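Local coordinates for tyrosyl-DNA phosphodiesterase 2 (Danio rerio, PDB 4F1H), which belongs to the endonuclease/exonuclease/phosphatase family with its DNase I-like fold, and is captured here bound to DNA and magnesium, at residues 87-92 against 131-136; 126-131 against 161-166; 5-10 against 28-33. All coordinates share one frame; numbering follows the deposited sequence.

In the fold
Contacts 1 and 2 share helix 124-140, whereas contact 3 lies on the opposite side of the chain's centre, some 26 to 28 Å from them between centres. The first two lie about 10 Å apart, centre to centre; they have Leu131 in common and also meet directly, where Phe89 CD2 lies 3.4 Å from Gln130 CD. This division suits the layered DNase I-like fold: helix 124-140 covers the sheet containing strand 80-88, and helix 19-33 the sheet containing strand 4-10. Contact 3 comes nearest to the bound DNA, about 3 Å between nearest atoms, compared with about 6 Å for contact 2 and 10 Å for contact 1.

Contact 1: 87-92 against 131-136; sequences ICFPTT and LRVVLQ
Two torsions bring Phe89 and Val133 together. In Phe89, CG stands anti to the carbonyl carbon (chi1 -75°), which carries the ring from a backbone that runs past the helix in toward it; in Val133, CG1 is anti to the backbone N (chi1 170°) and becomes the branch that meets the ring. The closest approach is Phe89 CE1 to Val133 CG1, 4.0 Å. Because this methyl lies at the ring edge and near its plane, the pair is edge packing and not a CH-pi contact over the ring face. Val133 CB follows at 4.2 Å from the same Phe89 CE1.

The far end of the ring reaches the next residue of the helix, with Phe89 CZ 4.3 Å from Val134 CG2 on an oblique approach. Ile87, on strand 80-88, adds a looser touch, its CG2 4.4 Å from Val133 CG1, so that this one methyl serves both Ile87 and the aromatic ring.

Beyond Phe89 the chain bends in a type I beta turn to Thr92, closed by Thr92 N donating to Phe89 O at 3.2 Å. Thr91 OG1 hydrogen-bonds to Glu126 OE1, tying the turn to the same helix one to two turns earlier. Leu98 of the adjoining strand 97-105 touches both Ile87 and Phe89.

All three side-chain contacts join carbon to carbon, and the two segments together bury 143 Å²; the chemistry is therefore that of a modest, purely apolar seam, with directional bonding supplied by the flanking turn.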
loop_
_atom_site.group_PDB
_atom_site.type_symbol
_atom_site.label_atom_id
_atom_site.label_comp_id
_atom_site.label_asym_id
_atom_site.label_seq_id
_atom_site.Cartn_x
_atom_site.Cartn_y
_atom_site.Cartn_z
ATOM N N ILE B 87 19.258 8.163 -11.611
ATOM C CA ILE B 87 18.219 7.603 -12.491
ATOM C C ILE B 87 17.135 8.680 -12.541
ATOM O O ILE B 87 16.657 9.133 -11.504
ATOM C CB ILE B 87 17.600 6.309 -11.907
ATOM C CG1 ILE B 87 18.665 5.231 -11.573
ATOM C CG2 ILE B 87 16.534 5.742 -12.862
ATOM C CD1 ILE B 87 19.511 4.816 -12.738
ATOM N N CYS B 88 16.786 9.110 -13.751
ATOM C CA CYS B 88 15.753 10.115 -13.986
ATOM C C CYS B 88 14.359 9.508 -13.779
ATOM O O CYS B 88 14.153 8.313 -14.033
ATOM C CB CYS B 88 15.938 10.634 -15.425
ATOM S SG CYS B 88 14.507 11.435 -16.177
ATOM N N PHE B 89 13.410 10.303 -13.267
ATOM C CA PHE B 89 12.006 9.876 -13.151
ATOM C C PHE B 89 11.302 10.625 -14.297
ATOM O O PHE B 89 11.099 11.826 -14.214
ATOM C CB PHE B 89 11.411 10.384 -11.813
ATOM C CG PHE B 89 11.843 9.639 -10.588
ATOM C CD1 PHE B 89 12.316 8.337 -10.648
ATOM C CD2 PHE B 89 11.785 10.286 -9.343
ATOM C CE1 PHE B 89 12.718 7.652 -9.480
ATOM C CE2 PHE B 89 12.147 9.628 -8.163
ATOM C CZ PHE B 89 12.642 8.305 -8.227
ATOM N N PRO B 90 10.983 9.942 -15.406
ATOM C CA PRO B 90 10.577 10.638 -16.641
ATOM C C PRO B 90 9.365 11.561 -16.509
ATOM O O PRO B 90 9.305 12.574 -17.217
ATOM C CB PRO B 90 10.251 9.490 -17.604
ATOM C CG PRO B 90 11.014 8.319 -17.079
ATOM C CD PRO B 90 11.100 8.489 -15.577
ATOM N N THR B 91 8.426 11.225 -15.625
ATOM C CA THR B 91 7.238 12.057 -15.496
ATOM C C THR B 91 7.160 12.895 -14.214
ATOM O O THR B 91 6.089 13.429 -13.868
ATOM C CB THR B 91 5.920 11.228 -15.698
ATOM O OG1 THR B 91 5.919 10.065 -14.856
ATOM C CG2 THR B 91 5.772 10.782 -17.171
ATOM N N THR B 92 8.280 13.051 -13.505
ATOM C CA THR B 92 8.248 14.009 -12.408
ATOM C C THR B 92 7.952 15.432 -12.879
ATOM O O THR B 92 8.425 15.894 -13.945
ATOM C CB THR B 92 9.560 13.998 -11.555
ATOM O OG1 THR B 92 9.424 14.859 -10.402
ATOM C CG2 THR B 92 10.757 14.486 -12.366
ATOM N N LEU B 131 7.910 5.177 -6.750
ATOM C CA LEU B 131 8.177 4.105 -5.811
ATOM C C LEU B 131 8.430 2.799 -6.558
ATOM O O LEU B 131 9.329 2.032 -6.198
ATOM C CB LEU B 131 7.023 3.930 -4.820
ATOM C CG LEU B 131 7.152 2.709 -3.927
ATOM C CD1 LEU B 131 8.303 2.880 -2.880
ATOM C CD2 LEU B 131 5.812 2.597 -3.182
ATOM N N ARG B 132 7.666 2.545 -7.628
ATOM C CA ARG B 132 7.923 1.305 -8.378
ATOM C C ARG B 132 9.339 1.259 -8.944
ATOM O O ARG B 132 9.991 0.200 -8.884
ATOM C CB ARG B 132 6.914 1.148 -9.520
ATOM C CG ARG B 132 5.527 0.840 -9.045
ATOM C CD ARG B 132 4.640 0.701 -10.284
ATOM N NE ARG B 132 3.240 0.640 -9.894
ATOM C CZ ARG B 132 2.641 -0.469 -9.479
ATOM N NH1 ARG B 132 3.327 -1.611 -9.419
ATOM N NH2 ARG B 132 1.356 -0.438 -9.135
ATOM N N VAL B 133 9.830 2.397 -9.441
ATOM C CA VAL B 133 11.204 2.487 -9.966
ATOM C C VAL B 133 12.213 2.216 -8.847
ATOM O O VAL B 133 13.174 1.450 -9.048
ATOM C CB VAL B 133 11.480 3.840 -10.646
ATOM C CG1 VAL B 133 12.979 3.998 -10.967
ATOM C CG2 VAL B 133 10.656 3.967 -11.910
ATOM N N VAL B 134 11.976 2.802 -7.661
ATOM C CA VAL B 134 12.870 2.556 -6.515
ATOM C C VAL B 134 12.936 1.090 -6.128
ATOM O O VAL B 134 14.025 0.532 -5.979
ATOM C CB VAL B 134 12.477 3.385 -5.271
ATOM C CG1 VAL B 134 13.327 2.988 -4.048
ATOM C CG2 VAL B 134 12.631 4.881 -5.575
ATOM N N LEU B 135 11.765 0.460 -5.994
ATOM C CA LEU B 135 11.740 -0.922 -5.521
ATOM C C LEU B 135 12.350 -1.859 -6.565
ATOM O O LEU B 135 13.030 -2.836 -6.203
ATOM C CB LEU B 135 10.322 -1.353 -5.099
ATOM C CG LEU B 135 9.681 -0.522 -3.981
ATOM C CD1 LEU B 135 8.210 -0.949 -3.838
ATOM C CD2 LEU B 135 10.442 -0.696 -2.641
ATOM N N GLN B 136 12.149 -1.547 -7.846
ATOM C CA GLN B 136 12.764 -2.347 -8.907
ATOM C C GLN B 136 14.284 -2.255 -8.854
ATOM O O GLN B 136 14.970 -3.269 -9.017
ATOM C CB GLN B 136 12.251 -1.957 -10.297
ATOM C CG GLN B 136 12.760 -2.915 -11.388
ATOM C CD GLN B 136 12.312 -4.364 -11.174
ATOM O OE1 GLN B 136 11.290 -4.630 -10.531
ATOM N NE2 GLN B 136 13.087 -5.308 -11.710
#

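Contact 2: 126-131 against 161-166; sequences ERTKQL and ANVGGL
Apolar contact between Val163 and the pair Thr128 and Leu131 accounts for the close contacts of the junction. Val163 straddles them with its two methyls: CG1 lies 4.0 Å from Thr128 CB, and CG2 lies 3.9 Å from Leu131 CD2. Its chi1 of -55° turns CG1 toward Thr128 and CG2 toward Leu131, so the fork spans residues three positions apart on the helix. Leu131, with CG anti to its own backbone N (chi1 172°), offers the CD2 methyl, and the two side chains cross at a slant. The area buried between the segments is 131 Å².

The polar groups of the helix bond to their own helix or to residues outside the two segments. Thr128 meets Val163 through carbon, while its OG1 is hydrogen-bonded back to Ser124 O in the preceding turn. Along the helix, Gln130 NE2 donates to Glu126 OE2 at 2.9 Å, using the oxygen's anti lone pair with an N-H...O angle of 149°; the acceptor is tilted out of the amide plane. Gln130 NE2 also bonds Glu118 OE1.

Backbone bonds shape the loop. Gly164, with positive phi, is the C-prime residue of a Schellman motif ending helix 157-161: Gly165 N reaches Val160 O, and Gly164 N reaches Ala161 O at 2.9 Å. Val163 is thus presented directly by this helix end.

Helix 157-161 is linked to helix 124-140 by the salt bridge of Arg127 with Glu159, while Phe209 of strand 202-211 touches Leu131 and Leu166, and a neighbouring protein chain packs on Ala161 and Asn162.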
loop_
_atom_site.group_PDB
_atom_site.type_symbol
_atom_site.label_atom_id
_atom_site.label_comp_id
_atom_site.label_asym_id
_atom_site.label_seq_id
_atom_site.Cartn_x
_atom_site.Cartn_y
_atom_site.Cartn_z
ATOM N N GLU B 126 1.906 9.920 -9.357
ATOM C CA GLU B 126 3.307 10.024 -9.787
ATOM C C GLU B 126 4.214 9.459 -8.689
ATOM O O GLU B 126 5.193 8.779 -8.966
ATOM C CB GLU B 126 3.654 11.470 -10.136
ATOM C CG GLU B 126 5.117 11.780 -10.448
ATOM C CD GLU B 126 5.688 11.024 -11.640
ATOM O OE1 GLU B 126 4.906 10.528 -12.537
ATOM O OE2 GLU B 126 6.944 10.912 -11.683
ATOM N N ARG B 127 3.878 9.725 -7.431
ATOM C CA ARG B 127 4.692 9.180 -6.337
ATOM C C ARG B 127 4.772 7.659 -6.399
ATOM O O ARG B 127 5.836 7.077 -6.191
ATOM C CB ARG B 127 4.145 9.671 -4.974
ATOM C CG ARG B 127 4.743 9.019 -3.757
ATOM C CD ARG B 127 4.420 9.853 -2.555
ATOM N NE ARG B 127 2.971 9.945 -2.297
ATOM C CZ ARG B 127 2.252 11.068 -2.427
ATOM N NH1 ARG B 127 2.821 12.212 -2.822
ATOM N NH2 ARG B 127 0.947 11.062 -2.116
ATOM N N THR B 128 3.663 6.979 -6.681
ATOM C CA THR B 128 3.748 5.522 -6.695
ATOM C C THR B 128 4.471 5.007 -7.960
ATOM O O THR B 128 5.157 3.988 -7.897
ATOM C CB THR B 128 2.383 4.854 -6.460
ATOM O OG1 THR B 128 1.445 5.373 -7.412
ATOM C CG2 THR B 128 1.890 5.147 -5.047
ATOM N N LYS B 129 4.369 5.712 -9.087
ATOM C CA LYS B 129 5.214 5.324 -10.242
ATOM C C LYS B 129 6.702 5.399 -9.891
ATOM O O LYS B 129 7.495 4.524 -10.271
ATOM C CB LYS B 129 4.956 6.216 -11.450
ATOM C CG LYS B 129 3.541 6.126 -11.984
ATOM C CD LYS B 129 3.412 7.034 -13.208
ATOM C CE LYS B 129 1.960 7.128 -13.662
ATOM N NZ LYS B 129 1.834 7.906 -14.930
ATOM N N GLN B 130 7.078 6.435 -9.141
ATOM C CA GLN B 130 8.471 6.565 -8.687
ATOM C C GLN B 130 8.815 5.480 -7.692
ATOM O O GLN B 130 9.888 4.899 -7.755
ATOM C CB GLN B 130 8.700 7.973 -8.086
ATOM C CG GLN B 130 8.505 9.091 -9.089
ATOM C CD GLN B 130 8.525 10.458 -8.430
ATOM O OE1 GLN B 130 8.708 10.543 -7.213
ATOM N NE2 GLN B 130 8.303 11.516 -9.208
ATOM N N LEU B 131 7.910 5.177 -6.750
ATOM C CA LEU B 131 8.177 4.105 -5.811
ATOM C C LEU B 131 8.430 2.799 -6.558
ATOM O O LEU B 131 9.329 2.032 -6.198
ATOM C CB LEU B 131 7.023 3.930 -4.820
ATOM C CG LEU B 131 7.152 2.709 -3.927
ATOM C CD1 LEU B 131 8.303 2.880 -2.880
ATOM C CD2 LEU B 131 5.812 2.597 -3.182
ATOM N N ALA B 161 0.993 -0.612 0.013
ATOM C CA ALA B 161 0.138 -1.790 -0.231
ATOM C C ALA B 161 -0.375 -1.772 -1.674
ATOM O O ALA B 161 -0.401 -2.814 -2.342
ATOM C CB ALA B 161 -1.032 -1.853 0.775
ATOM N N ASN B 162 -0.750 -0.587 -2.163
ATOM C CA ASN B 162 -1.304 -0.446 -3.518
ATOM C C ASN B 162 -0.319 -0.562 -4.698
ATOM O O ASN B 162 -0.733 -0.397 -5.856
ATOM C CB ASN B 162 -2.200 0.811 -3.629
ATOM C CG ASN B 162 -3.432 0.727 -2.718
ATOM O OD1 ASN B 162 -3.897 -0.372 -2.409
ATOM N ND2 ASN B 162 -3.938 1.874 -2.260
ATOM N N VAL B 163 0.957 -0.868 -4.420
ATOM C CA VAL B 163 1.886 -1.307 -5.487
ATOM C C VAL B 163 2.259 -2.755 -5.268
ATOM O O VAL B 163 3.165 -3.289 -5.914
ATOM C CB VAL B 163 3.182 -0.483 -5.588
ATOM C CG1 VAL B 163 2.838 0.938 -5.754
ATOM C CG2 VAL B 163 4.093 -0.680 -4.346
ATOM N N GLY B 164 1.557 -3.397 -4.344
ATOM C CA GLY B 164 1.848 -4.779 -4.066
ATOM C C GLY B 164 2.741 -5.039 -2.876
ATOM O O GLY B 164 3.166 -6.178 -2.652
ATOM N N GLY B 165 3.025 -3.995 -2.103
ATOM C CA GLY B 165 3.880 -4.156 -0.939
ATOM C C GLY B 165 5.352 -4.159 -1.349
ATOM O O GLY B 165 5.691 -4.033 -2.542
ATOM N N LEU B 166 6.228 -4.278 -0.352
ATOM C CA LEU B 166 7.663 -4.346 -0.612
ATOM C C LEU B 166 7.981 -5.725 -1.170
ATOM O O LEU B 166 7.373 -6.707 -0.768
ATOM C CB LEU B 166 8.463 -4.123 0.678
ATOM C CG LEU B 166 8.214 -2.791 1.385
ATOM C CD1 LEU B 166 9.051 -2.717 2.645
ATOM C CD2 LEU B 166 8.566 -1.658 0.438
#

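Contact 3: 5-10 against 28-33; sequences SIISWN and SYLALY
Trp9 presents the edge of its indole to the face of Tyr29, and the side chain can be followed outward from the strand. From CB, a chi1 of -151° puts CG broadly anti to the backbone N, sending the ring system across to the helix. On the five-membered ring, NE1 is engaged by His241 O, a hydrogen bond that fixes one side of the indole. The six-membered ring does the touching: Trp9 CZ3 comes 3.9 Å from Tyr29 CG, and Trp9 CH2, the far corner, is 3.7 Å from Tyr29 CD2. CH2 stands over the tyrosine face, displaced toward its rim, while the atoms it meets lie near the indole plane. Centroids 5.3 Å apart and planes inclined at 72° establish a T-shaped, edge-to-face pair.

The backbones behind this pair belong to a beta-alpha-beta crossover: strand 4-10, helix 19-33 and strand 37-43, the last parallel and adjacent to the first, with backbone bonds from Ile7 to Val37 and Phe39. The axes of segments 5-10 and 28-33 are nearly antiparallel, at 165°, with a closest approach of 10.4 Å, a gap bridged by side chains and typical of a helix lying on a sheet.

Two residues before Trp9 and on the same sheet face, Ile7 sends CD1 into the helix. That Ile7 CD1 methyl lies 3.9 Å from Tyr33 CB and 4.1 Å from Leu30 CD2, so it is held between side chains three positions apart. Ile227 of strand 220-227 touches Ile7, Trp9, Tyr29 and Tyr33 alike. At the end of the strand, Asn10 packs on a phosphate of the bound DNA, and the Trp9 side chain is about 10 Å from the magnesium ion.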
loop_
_atom_site.group_PDB
_atom_site.type_symbol
_atom_site.label_atom_id
_atom_site.label_comp_id
_atom_site.label_asym_id
_atom_site.label_seq_id
_atom_site.Cartn_x
_atom_site.Cartn_y
_atom_site.Cartn_z
ATOM N N SER B 5 26.274 3.086 10.286
ATOM C CA SER B 5 25.253 4.039 10.776
ATOM C C SER B 5 24.900 5.027 9.694
ATOM O O SER B 5 25.750 5.408 8.883
ATOM C CB SER B 5 25.741 4.811 12.003
ATOM O OG SER B 5 26.886 5.564 11.694
ATOM N N ILE B 6 23.648 5.486 9.689
ATOM C CA ILE B 6 23.217 6.450 8.673
ATOM C C ILE B 6 22.341 7.509 9.307
ATOM O O ILE B 6 21.783 7.285 10.380
ATOM C CB ILE B 6 22.406 5.774 7.528
ATOM C CG1 ILE B 6 21.022 5.333 8.028
ATOM C CG2 ILE B 6 23.181 4.609 6.914
ATOM C CD1 ILE B 6 20.093 4.855 6.916
ATOM N N ILE B 7 22.240 8.673 8.658
ATOM C CA ILE B 7 21.221 9.654 9.009
ATOM C C ILE B 7 20.501 9.952 7.709
ATOM O O ILE B 7 21.155 10.015 6.683
ATOM C CB ILE B 7 21.824 10.938 9.590
ATOM C CG1 ILE B 7 22.209 10.672 11.064
ATOM C CG2 ILE B 7 20.843 12.160 9.459
ATOM C CD1 ILE B 7 22.802 11.879 11.782
ATOM N N SER B 8 19.176 10.097 7.733
ATOM C CA SER B 8 18.447 10.565 6.544
ATOM C C SER B 8 17.601 11.745 7.005
ATOM O O SER B 8 16.953 11.710 8.070
ATOM C CB SER B 8 17.515 9.466 6.004
ATOM O OG SER B 8 16.816 9.905 4.829
ATOM N N TRP B 9 17.601 12.819 6.231
ATOM C CA TRP B 9 16.904 14.040 6.686
ATOM C C TRP B 9 16.531 14.938 5.520
ATOM O O TRP B 9 17.391 15.321 4.712
ATOM C CB TRP B 9 17.810 14.804 7.646
ATOM C CG TRP B 9 17.115 15.634 8.697
ATOM C CD1 TRP B 9 15.853 16.181 8.669
ATOM C CD2 TRP B 9 17.677 15.974 9.973
ATOM N NE1 TRP B 9 15.611 16.865 9.864
ATOM C CE2 TRP B 9 16.732 16.777 10.648
ATOM C CE3 TRP B 9 18.913 15.727 10.570
ATOM C CZ2 TRP B 9 16.944 17.280 11.946
ATOM C CZ3 TRP B 9 19.146 16.259 11.882
ATOM C CH2 TRP B 9 18.151 17.021 12.533
ATOM N N ASN B 10 15.252 15.325 5.450
ATOM C CA ASN B 10 14.853 16.396 4.542
ATOM C C ASN B 10 15.092 17.701 5.314
ATOM O O ASN B 10 14.446 17.962 6.341
ATOM C CB ASN B 10 13.360 16.206 4.163
ATOM C CG ASN B 10 12.827 17.330 3.305
ATOM O OD1 ASN B 10 13.241 18.479 3.450
ATOM N ND2 ASN B 10 11.876 17.021 2.430
ATOM N N SER B 28 25.696 20.188 13.828
ATOM C CA SER B 28 25.868 19.750 15.229
ATOM C C SER B 28 25.459 18.280 15.377
ATOM O O SER B 28 26.133 17.489 16.052
ATOM C CB SER B 28 25.054 20.629 16.178
ATOM O OG SER B 28 25.201 20.200 17.531
ATOM N N TYR B 29 24.374 17.891 14.703
ATOM C CA TYR B 29 23.985 16.485 14.688
ATOM C C TYR B 29 25.007 15.608 14.038
ATOM O O TYR B 29 25.260 14.494 14.526
ATOM C CB TYR B 29 22.580 16.239 14.064
ATOM C CG TYR B 29 21.469 16.637 15.017
ATOM C CD1 TYR B 29 21.036 15.766 16.018
ATOM C CD2 TYR B 29 20.890 17.901 14.935
ATOM C CE1 TYR B 29 20.021 16.167 16.912
ATOM C CE2 TYR B 29 19.887 18.319 15.807
ATOM C CZ TYR B 29 19.457 17.440 16.795
ATOM O OH TYR B 29 18.482 17.901 17.676
ATOM N N LEU B 30 25.567 16.038 12.891
ATOM C CA LEU B 30 26.599 15.246 12.230
ATOM C C LEU B 30 27.842 15.073 13.094
ATOM O O LEU B 30 28.425 13.988 13.114
ATOM C CB LEU B 30 27.004 15.894 10.899
ATOM C CG LEU B 30 25.850 15.955 9.903
ATOM C CD1 LEU B 30 26.417 16.424 8.527
ATOM C CD2 LEU B 30 25.066 14.657 9.757
ATOM N N ALA B 31 28.216 16.120 13.833
ATOM C CA ALA B 31 29.413 16.074 14.691
ATOM C C ALA B 31 29.179 15.085 15.838
ATOM O O ALA B 31 30.088 14.346 16.261
ATOM C CB ALA B 31 29.728 17.438 15.218
ATOM N N LEU B 32 27.943 15.044 16.321
ATOM C CA LEU B 32 27.609 14.117 17.426
ATOM C C LEU B 32 27.460 12.662 16.979
ATOM O O LEU B 32 28.050 11.743 17.574
ATOM C CB LEU B 32 26.342 14.608 18.145
ATOM C CG LEU B 32 25.764 13.647 19.182
ATOM C CD1 LEU B 32 26.788 13.383 20.269
ATOM C CD2 LEU B 32 24.541 14.315 19.772
ATOM N N TYR B 33 26.670 12.432 15.925
ATOM C CA TYR B 33 26.338 11.081 15.506
ATOM C C TYR B 33 27.364 10.436 14.571
ATOM O O TYR B 33 27.357 9.224 14.429
ATOM C CB TYR B 33 24.936 11.029 14.873
ATOM C CG TYR B 33 23.857 11.116 15.949
ATOM C CD1 TYR B 33 23.466 12.352 16.475
ATOM C CD2 TYR B 33 23.246 9.971 16.444
ATOM C CE1 TYR B 33 22.491 12.429 17.502
ATOM C CE2 TYR B 33 22.287 10.042 17.458
ATOM C CZ TYR B 33 21.912 11.286 17.966
ATOM O OH TYR B 33 20.969 11.399 18.986
#